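Local coordinates for single-stranded DNA-binding protein (PDB 2IHE), which binds single-stranded DNA and probably recruits partner proteins to it during DNA replication, recombination and repair, at residues R3-V8 against Q130-G135; A28-N33 against V56-R61. All coordinates share one frame; numbering follows the deposited sequence.

Interaction 1: residues R3-V8 against Q130-G135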
ATOM      1  N   ARG A   3       9.681  -7.239  -9.505  1.00 62.19           N
ATOM      2  CA  ARG A   3       9.657  -8.703  -9.581  1.00 67.10           C
ATOM      3  C   ARG A   3       9.255  -9.147  -8.169  1.00 61.73           C
ATOM      4  O   ARG A   3       8.181  -9.719  -7.960  1.00 86.36           O
ATOM      5  CB  ARG A   3      11.049  -9.254  -9.917  1.00 79.78           C
ATOM      6  CG  ARG A   3      11.071 -10.616 -10.628  1.00 87.26           C
ATOM      7  CD  ARG A   3      10.044 -11.615 -10.080  1.00 82.46           C
ATOM      8  NE  ARG A   3       8.749 -11.500 -10.753  1.00 79.47           N
ATOM      9  CZ  ARG A   3       7.695 -12.270 -10.492  1.00 81.94           C
ATOM     10  NH1 ARG A   3       7.780 -13.212  -9.561  1.00 88.12           N
ATOM     11  NH2 ARG A   3       6.562 -12.112 -11.172  1.00 56.20           N
ATOM     12  N   GLY A   4      10.135  -8.870  -7.209  1.00 42.40           N
ATOM     13  CA  GLY A   4       9.861  -9.191  -5.824  1.00 35.50           C
ATOM     14  C   GLY A   4       9.355  -7.937  -5.125  1.00 39.92           C
ATOM     15  O   GLY A   4      10.021  -6.902  -5.116  1.00 53.03           O
ATOM     16  N   LEU A   5       8.162  -8.022  -4.552  1.00 35.85           N
ATOM     17  CA  LEU A   5       7.577  -6.897  -3.843  1.00 32.38           C
ATOM     18  C   LEU A   5       7.167  -7.420  -2.481  1.00 30.68           C
ATOM     19  O   LEU A   5       6.599  -8.504  -2.370  1.00 27.34           O
ATOM     20  CB  LEU A   5       6.364  -6.366  -4.609  1.00 36.72           C
ATOM     21  CG  LEU A   5       5.566  -5.197  -4.027  1.00 41.88           C
ATOM     22  CD1 LEU A   5       6.460  -3.987  -3.828  1.00 36.14           C
ATOM     23  CD2 LEU A   5       4.426  -4.862  -4.969  1.00 45.44           C
ATOM     24  N   ASN A   6       7.475  -6.648  -1.446  1.00 26.69           N
ATOM     25  CA  ASN A   6       7.162  -7.031  -0.068  1.00 30.92           C
ATOM     26  C   ASN A   6       6.844  -5.780   0.750  1.00 36.74           C
ATOM     27  O   ASN A   6       7.749  -5.123   1.255  1.00 25.41           O
ATOM     28  CB  ASN A   6       8.358  -7.762   0.560  1.00 35.40           C
ATOM     29  CG  ASN A   6       7.989  -8.515   1.826  1.00 39.39           C
ATOM     30  OD1 ASN A   6       7.122  -8.085   2.586  1.00 35.39           O
ATOM     31  ND2 ASN A   6       8.657  -9.639   2.063  1.00 31.10           N
ATOM     32  N   GLN A   7       5.558  -5.467   0.881  1.00 28.20           N
ATOM     33  CA  GLN A   7       5.111  -4.290   1.619  1.00 32.50           C
ATOM     34  C   GLN A   7       3.995  -4.551   2.648  1.00 40.68           C
ATOM     35  O   GLN A   7       2.976  -5.160   2.333  1.00 30.28           O
ATOM     36  CB  GLN A   7       4.640  -3.230   0.623  1.00 40.51           C
ATOM     37  CG  GLN A   7       5.760  -2.555  -0.134  1.00 62.65           C
ATOM     38  CD  GLN A   7       6.115  -1.210   0.455  1.00 69.93           C
ATOM     39  OE1 GLN A   7       7.226  -0.711   0.266  1.00 96.52           O
ATOM     40  NE2 GLN A   7       5.167  -0.606   1.165  1.00 87.06           N
ATOM     41  N   VAL A   8       4.184  -4.074   3.876  1.00 31.42           N
ATOM     42  CA  VAL A   8       3.185  -4.243   4.930  1.00 28.71           C
ATOM     43  C   VAL A   8       2.876  -2.891   5.562  1.00 31.59           C
ATOM     44  O   VAL A   8       3.784  -2.116   5.854  1.00 29.32           O
ATOM     45  CB  VAL A   8       3.680  -5.212   6.048  1.00 32.02           C
ATOM     46  CG1 VAL A   8       2.652  -5.295   7.157  1.00 24.60           C
ATOM     47  CG2 VAL A   8       3.929  -6.601   5.479  1.00 25.93           C
ATOM     48  N   GLN A 130      -2.835  -4.203   5.913  1.00 28.04           N
ATOM     49  CA  GLN A 130      -2.749  -4.438   4.479  1.00 31.09           C
ATOM     50  C   GLN A 130      -1.390  -4.983   4.085  1.00 37.44           C
ATOM     51  O   GLN A 130      -0.359  -4.517   4.561  1.00 28.89           O
ATOM     52  CB  GLN A 130      -3.012  -3.133   3.739  1.00 30.22           C
ATOM     53  CG  GLN A 130      -3.009  -3.263   2.233  1.00 52.07           C
ATOM     54  CD  GLN A 130      -2.497  -1.997   1.559  1.00 66.81           C
ATOM     55  OE1 GLN A 130      -2.805  -0.883   2.001  1.00 75.57           O
ATOM     56  NE2 GLN A 130      -1.715  -2.159   0.481  1.00 58.13           N
ATOM     57  N   VAL A 131      -1.396  -5.980   3.213  1.00 26.47           N
ATOM     58  CA  VAL A 131      -0.164  -6.588   2.733  1.00 26.38           C
ATOM     59  C   VAL A 131      -0.217  -6.706   1.207  1.00 32.07           C
ATOM     60  O   VAL A 131      -1.273  -6.982   0.643  1.00 32.34           O
ATOM     61  CB  VAL A 131       0.033  -8.000   3.357  1.00 37.28           C
ATOM     62  CG1 VAL A 131       1.291  -8.658   2.818  1.00 41.54           C
ATOM     63  CG2 VAL A 131       0.123  -7.883   4.863  1.00 35.82           C
ATOM     64  N   ILE A 132       0.912  -6.451   0.544  1.00 30.85           N
ATOM     65  CA  ILE A 132       1.018  -6.585  -0.916  1.00 20.07           C
ATOM     66  C   ILE A 132       2.330  -7.317  -1.253  1.00 34.48           C
ATOM     67  O   ILE A 132       3.422  -6.851  -0.930  1.00 31.44           O
ATOM     68  CB  ILE A 132       0.936  -5.206  -1.643  1.00 22.97           C
ATOM     69  CG1 ILE A 132       1.120  -5.423  -3.144  1.00 29.66           C
ATOM     70  CG2 ILE A 132       1.951  -4.232  -1.088  1.00 38.85           C
ATOM     71  CD1 ILE A 132       0.739  -4.236  -3.997  1.00 32.42           C
ATOM     72  N   LEU A 133       2.208  -8.488  -1.870  1.00 26.70           N
ATOM     73  CA  LEU A 133       3.363  -9.311  -2.222  1.00 30.51           C
ATOM     74  C   LEU A 133       3.330  -9.772  -3.665  1.00 36.87           C
ATOM     75  O   LEU A 133       2.277  -9.826  -4.289  1.00 25.96           O
ATOM     76  CB  LEU A 133       3.403 -10.580  -1.373  1.00 22.51           C
ATOM     77  CG  LEU A 133       3.524 -10.577   0.149  1.00 26.83           C
ATOM     78  CD1 LEU A 133       3.291 -12.003   0.615  1.00 33.43           C
ATOM     79  CD2 LEU A 133       4.882 -10.070   0.610  1.00 27.60           C
ATOM     80  N   MET A 134       4.501 -10.128  -4.177  1.00 35.21           N
ATOM     81  CA  MET A 134       4.640 -10.657  -5.530  1.00 31.00           C
ATOM     82  C   MET A 134       5.839 -11.595  -5.519  1.00 27.25           C
ATOM     83  O   MET A 134       6.942 -11.226  -5.130  1.00 34.57           O
ATOM     84  CB  MET A 134       4.818  -9.536  -6.563  1.00 26.23           C
ATOM     85  CG  MET A 134       4.904 -10.043  -7.998  1.00 33.25           C
ATOM     86  SD  MET A 134       4.377  -8.820  -9.218  1.00 47.80           S
ATOM     87  CE  MET A 134       5.304  -7.376  -8.683  1.00 66.97           C
ATOM     88  N   GLY A 135       5.592 -12.833  -5.905  1.00 26.09           N
ATOM     89  CA  GLY A 135       6.643 -13.815  -5.922  1.00 23.20           C
ATOM     90  C   GLY A 135       6.244 -14.940  -6.838  1.00 29.24           C
ATOM     91  O   GLY A 135       5.452 -14.742  -7.764  1.00 25.66           O
TER
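Ile132 sits opposite Gln7, touching it with CG2, and reaches diagonally to Leu5 with its CG1-CD1 branch. CG1 of Ile132, set anti to the backbone N (chi1 177°), lies 3.8 Å from CD2 of Leu5, and the two side chains meet obliquely. That torsion leaves CG2 of Ile132 pressed to 3.3 Å from CB of Gln7. Beneath, Gln7 and Ile132 form a hydrogen-bonded antiparallel pair, N of Ile132 lying 3.0 Å from O of Gln7 and the return bond from N of Gln7 to O of Ile132 spanning 3.1 Å. Strands 5-14 and 128-145 belong to the two OB-fold repeats of one chain, so the ladder joins the repeats through neighbouring antiparallel strands of one sheet. Phe9 of the second subunit packs on Ile132; an alanine here would probably open a gap beside Phe9 of the second subunit and take CG1 and CD1 of Ile132 away from CD2 of Leu5. Farther along the same face, CB of Leu5 meets CB of Met134. The opposite face carries Asn6, whose amide lies beside CD2 of Leu133 while its OD1 accepts a hydrogen bond from N of Leu82, and Val8, side by side with Val131. Just ahead of strand 5-14, the poorly ordered Arg3 crosses Met134 at about a right angle and reaches O of Gly135 through NH1 in a weak 3.3 Å bond.

Interaction 2: residues A28-N33 against V56-R61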
ATOM      1  N   ALA A  28      20.461  -1.955  18.459  1.00 46.74           N
ATOM      2  CA  ALA A  28      19.217  -1.720  19.186  1.00 48.65           C
ATOM      3  C   ALA A  28      18.105  -2.561  18.574  1.00 44.11           C
ATOM      4  O   ALA A  28      17.960  -2.637  17.351  1.00 36.80           O
ATOM      5  CB  ALA A  28      18.844  -0.223  19.137  1.00 35.24           C
ATOM      6  N   ILE A  29      17.332  -3.200  19.441  1.00 35.82           N
ATOM      7  CA  ILE A  29      16.229  -4.041  19.011  1.00 46.63           C
ATOM      8  C   ILE A  29      14.995  -3.703  19.836  1.00 52.82           C
ATOM      9  O   ILE A  29      15.026  -3.784  21.061  1.00 48.99           O
ATOM     10  CB  ILE A  29      16.567  -5.519  19.206  1.00 49.11           C
ATOM     11  CG1 ILE A  29      17.859  -5.854  18.457  1.00 51.40           C
ATOM     12  CG2 ILE A  29      15.430  -6.376  18.709  1.00 34.20           C
ATOM     13  CD1 ILE A  29      18.352  -7.269  18.666  1.00 55.76           C
ATOM     14  N   LEU A  30      13.913  -3.320  19.165  1.00 43.98           N
ATOM     15  CA  LEU A  30      12.677  -2.962  19.852  1.00 37.19           C
ATOM     16  C   LEU A  30      11.487  -3.732  19.280  1.00 44.94           C
ATOM     17  O   LEU A  30      11.177  -3.611  18.097  1.00 51.55           O
ATOM     18  CB  LEU A  30      12.432  -1.455  19.723  1.00 34.65           C
ATOM     19  CG  LEU A  30      11.306  -0.840  20.555  1.00 46.93           C
ATOM     20  CD1 LEU A  30      11.682  -0.840  22.031  1.00 39.59           C
ATOM     21  CD2 LEU A  30      11.059   0.576  20.074  1.00 36.32           C
ATOM     22  N   ASP A  31      10.833  -4.527  20.126  1.00 46.14           N
ATOM     23  CA  ASP A  31       9.666  -5.323  19.736  1.00 47.36           C
ATOM     24  C   ASP A  31       8.394  -4.650  20.237  1.00 46.56           C
ATOM     25  O   ASP A  31       8.290  -4.313  21.414  1.00 45.38           O
ATOM     26  CB  ASP A  31       9.750  -6.739  20.333  1.00 40.64           C
ATOM     27  CG  ASP A  31      10.577  -7.690  19.485  1.00 42.14           C
ATOM     28  OD1 ASP A  31      11.506  -7.226  18.797  1.00 61.88           O
ATOM     29  OD2 ASP A  31      10.304  -8.907  19.520  1.00 58.79           O
ATOM     30  N   LEU A  32       7.437  -4.450  19.337  1.00 48.41           N
ATOM     31  CA  LEU A  32       6.167  -3.827  19.692  1.00 40.89           C
ATOM     32  C   LEU A  32       5.053  -4.822  19.425  1.00 47.84           C
ATOM     33  O   LEU A  32       4.991  -5.410  18.356  1.00 39.36           O
ATOM     34  CB  LEU A  32       5.925  -2.575  18.854  1.00 37.80           C
ATOM     35  CG  LEU A  32       7.036  -1.532  18.847  1.00 40.77           C
ATOM     36  CD1 LEU A  32       6.540  -0.254  18.194  1.00 42.69           C
ATOM     37  CD2 LEU A  32       7.458  -1.255  20.265  1.00 58.75           C
ATOM     38  N   ASN A  33       4.176  -5.018  20.401  1.00 42.96           N
ATOM     39  CA  ASN A  33       3.063  -5.944  20.241  1.00 39.01           C
ATOM     40  C   ASN A  33       1.835  -5.114  19.900  1.00 38.51           C
ATOM     41  O   ASN A  33       1.359  -4.335  20.721  1.00 39.91           O
ATOM     42  CB  ASN A  33       2.848  -6.725  21.538  1.00 45.36           C
ATOM     43  CG  ASN A  33       4.109  -7.444  21.999  1.00 48.06           C
ATOM     44  OD1 ASN A  33       4.540  -8.419  21.384  1.00 50.55           O
ATOM     45  ND2 ASN A  33       4.712  -6.952  23.079  1.00 61.27           N
ATOM     46  N   VAL A  56       5.880  -6.595  16.029  1.00 37.93           N
ATOM     47  CA  VAL A  56       6.677  -5.995  14.968  1.00 47.15           C
ATOM     48  C   VAL A  56       8.039  -5.646  15.538  1.00 42.66           C
ATOM     49  O   VAL A  56       8.144  -5.134  16.653  1.00 31.56           O
ATOM     50  CB  VAL A  56       6.021  -4.705  14.394  1.00 48.03           C
ATOM     51  CG1 VAL A  56       4.534  -4.919  14.211  1.00 42.46           C
ATOM     52  CG2 VAL A  56       6.299  -3.515  15.287  1.00 56.76           C
ATOM     53  N   ARG A  57       9.082  -5.922  14.768  1.00 36.43           N
ATOM     54  CA  ARG A  57      10.431  -5.640  15.221  1.00 27.82           C
ATOM     55  C   ARG A  57      11.084  -4.438  14.546  1.00 33.07           C
ATOM     56  O   ARG A  57      11.096  -4.316  13.322  1.00 36.25           O
ATOM     57  CB  ARG A  57      11.309  -6.867  15.024  1.00 28.67           C
ATOM     58  CG  ARG A  57      12.765  -6.597  15.339  1.00 38.33           C
ATOM     59  CD  ARG A  57      13.563  -7.879  15.474  1.00 36.30           C
ATOM     60  NE  ARG A  57      13.112  -8.684  16.599  1.00 44.69           N
ATOM     61  CZ  ARG A  57      13.797  -9.705  17.100  1.00 61.35           C
ATOM     62  NH1 ARG A  57      14.966 -10.047  16.572  1.00 75.61           N
ATOM     63  NH2 ARG A  57      13.317 -10.375  18.136  1.00 63.30           N
ATOM     64  N   LEU A  58      11.627  -3.549  15.368  1.00 26.55           N
ATOM     65  CA  LEU A  58      12.310  -2.356  14.893  1.00 33.75           C
ATOM     66  C   LEU A  58      13.770  -2.502  15.341  1.00 38.70           C
ATOM     67  O   LEU A  58      14.036  -2.867  16.483  1.00 30.51           O
ATOM     68  CB  LEU A  58      11.655  -1.118  15.511  1.00 34.50           C
ATOM     69  CG  LEU A  58      11.988   0.276  14.975  1.00 46.08           C
ATOM     70  CD1 LEU A  58      11.779   0.346  13.461  1.00 35.72           C
ATOM     71  CD2 LEU A  58      11.109   1.277  15.703  1.00 32.83           C
ATOM     72  N   LEU A  59      14.708  -2.254  14.434  1.00 33.98           N
ATOM     73  CA  LEU A  59      16.123  -2.385  14.758  1.00 43.43           C
ATOM     74  C   LEU A  59      16.855  -1.096  14.482  1.00 45.12           C
ATOM     75  O   LEU A  59      16.411  -0.287  13.675  1.00 55.42           O
ATOM     76  CB  LEU A  59      16.785  -3.463  13.904  1.00 39.73           C
ATOM     77  CG  LEU A  59      16.295  -4.905  13.921  1.00 39.93           C
ATOM     78  CD1 LEU A  59      17.139  -5.739  12.967  1.00 41.27           C
ATOM     79  CD2 LEU A  59      16.377  -5.446  15.329  1.00 32.29           C
ATOM     80  N   GLY A  60      17.988  -0.912  15.146  1.00 46.22           N
ATOM     81  CA  GLY A  60      18.792   0.275  14.915  1.00 46.76           C
ATOM     82  C   GLY A  60      18.306   1.610  15.450  1.00 51.07           C
ATOM     83  O   GLY A  60      17.495   1.679  16.379  1.00 54.51           O
ATOM     84  N   ARG A  61      18.821   2.679  14.844  1.00 55.50           N
ATOM     85  CA  ARG A  61      18.496   4.041  15.240  1.00 66.51           C
ATOM     86  C   ARG A  61      17.009   4.303  15.423  1.00 66.16           C
ATOM     87  O   ARG A  61      16.626   5.130  16.254  1.00 56.00           O
ATOM     88  CB  ARG A  61      19.081   5.044  14.239  1.00 78.69           C
ATOM     89  CG  ARG A  61      19.038   6.484  14.732  1.00 87.69           C
ATOM     90  CD  ARG A  61      19.774   6.611  16.060  1.00 93.05           C
ATOM     91  NE  ARG A  61      19.365   7.784  16.830  1.00 97.24           N
ATOM     92  CZ  ARG A  61      19.767   8.030  18.074  1.00101.24           C
ATOM     93  NH1 ARG A  61      20.589   7.187  18.681  1.00 96.42           N
ATOM     94  NH2 ARG A  61      19.346   9.113  18.716  1.00121.34           N
TER
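Leu59 pushes its CD2 methyl into the fork of Ile29, 3.5 Å from CG1 of Ile29, a tight carbon pair, and 3.6 Å from CG2 of Ile29. The two side chains run alongside one another, and the same CG2 methyl also sits over one face of the Arg57 guanidinium, offset toward its rim. A bend at chi3 (-64°) turns the otherwise extended arginine so that NE of Arg57 meets OD1 of Asp31 at 3.1 Å in a salt bridge. The carboxylate and guanidinium planes are 46° apart, and OD1 uses its syn lone pair; OD2 of Asp31 is paired with Arg55. On the reverse, buried face, CG2 of Val56 nestles against CB of Leu32 at 3.7 Å, while Leu30 and Leu58 meet more loosely through their CB atoms. Past the paired strands, N of Gly60 donates to O of Ala28 at 2.8 Å, and the methyl of Ala28 rests against O of Gly60, at the N-cap of helix 61-66. Strands 29-38 and 50-59 form a β-hairpin with one apolar face turned inward, covered by Ala63 of that helix at Leu30 and by strand 95-107 at Leu58, and a partly exposed one outward, as in the wall of an OB-fold barrel.

How the interactions relate
From the N terminus, the chain enters strand 5-14 through residues 3-8, then runs on to strand 29-38 and returns along strand 50-59. Interaction 2 closes the short loop here, with 22 residues between its segments, and stays within the first SSB repeat. The chain then completes that repeat and passes on to the second, where residues 130-135 come back to 3-8. Interaction 1 thus closes a loop of 121 residues, and interaction 2 is nested inside it. Their centres are 21 Å apart and they do not touch, but strands 5-14 and 29-38 are sheet neighbours, linking the hairpin of the first repeat to the junction between the repeats.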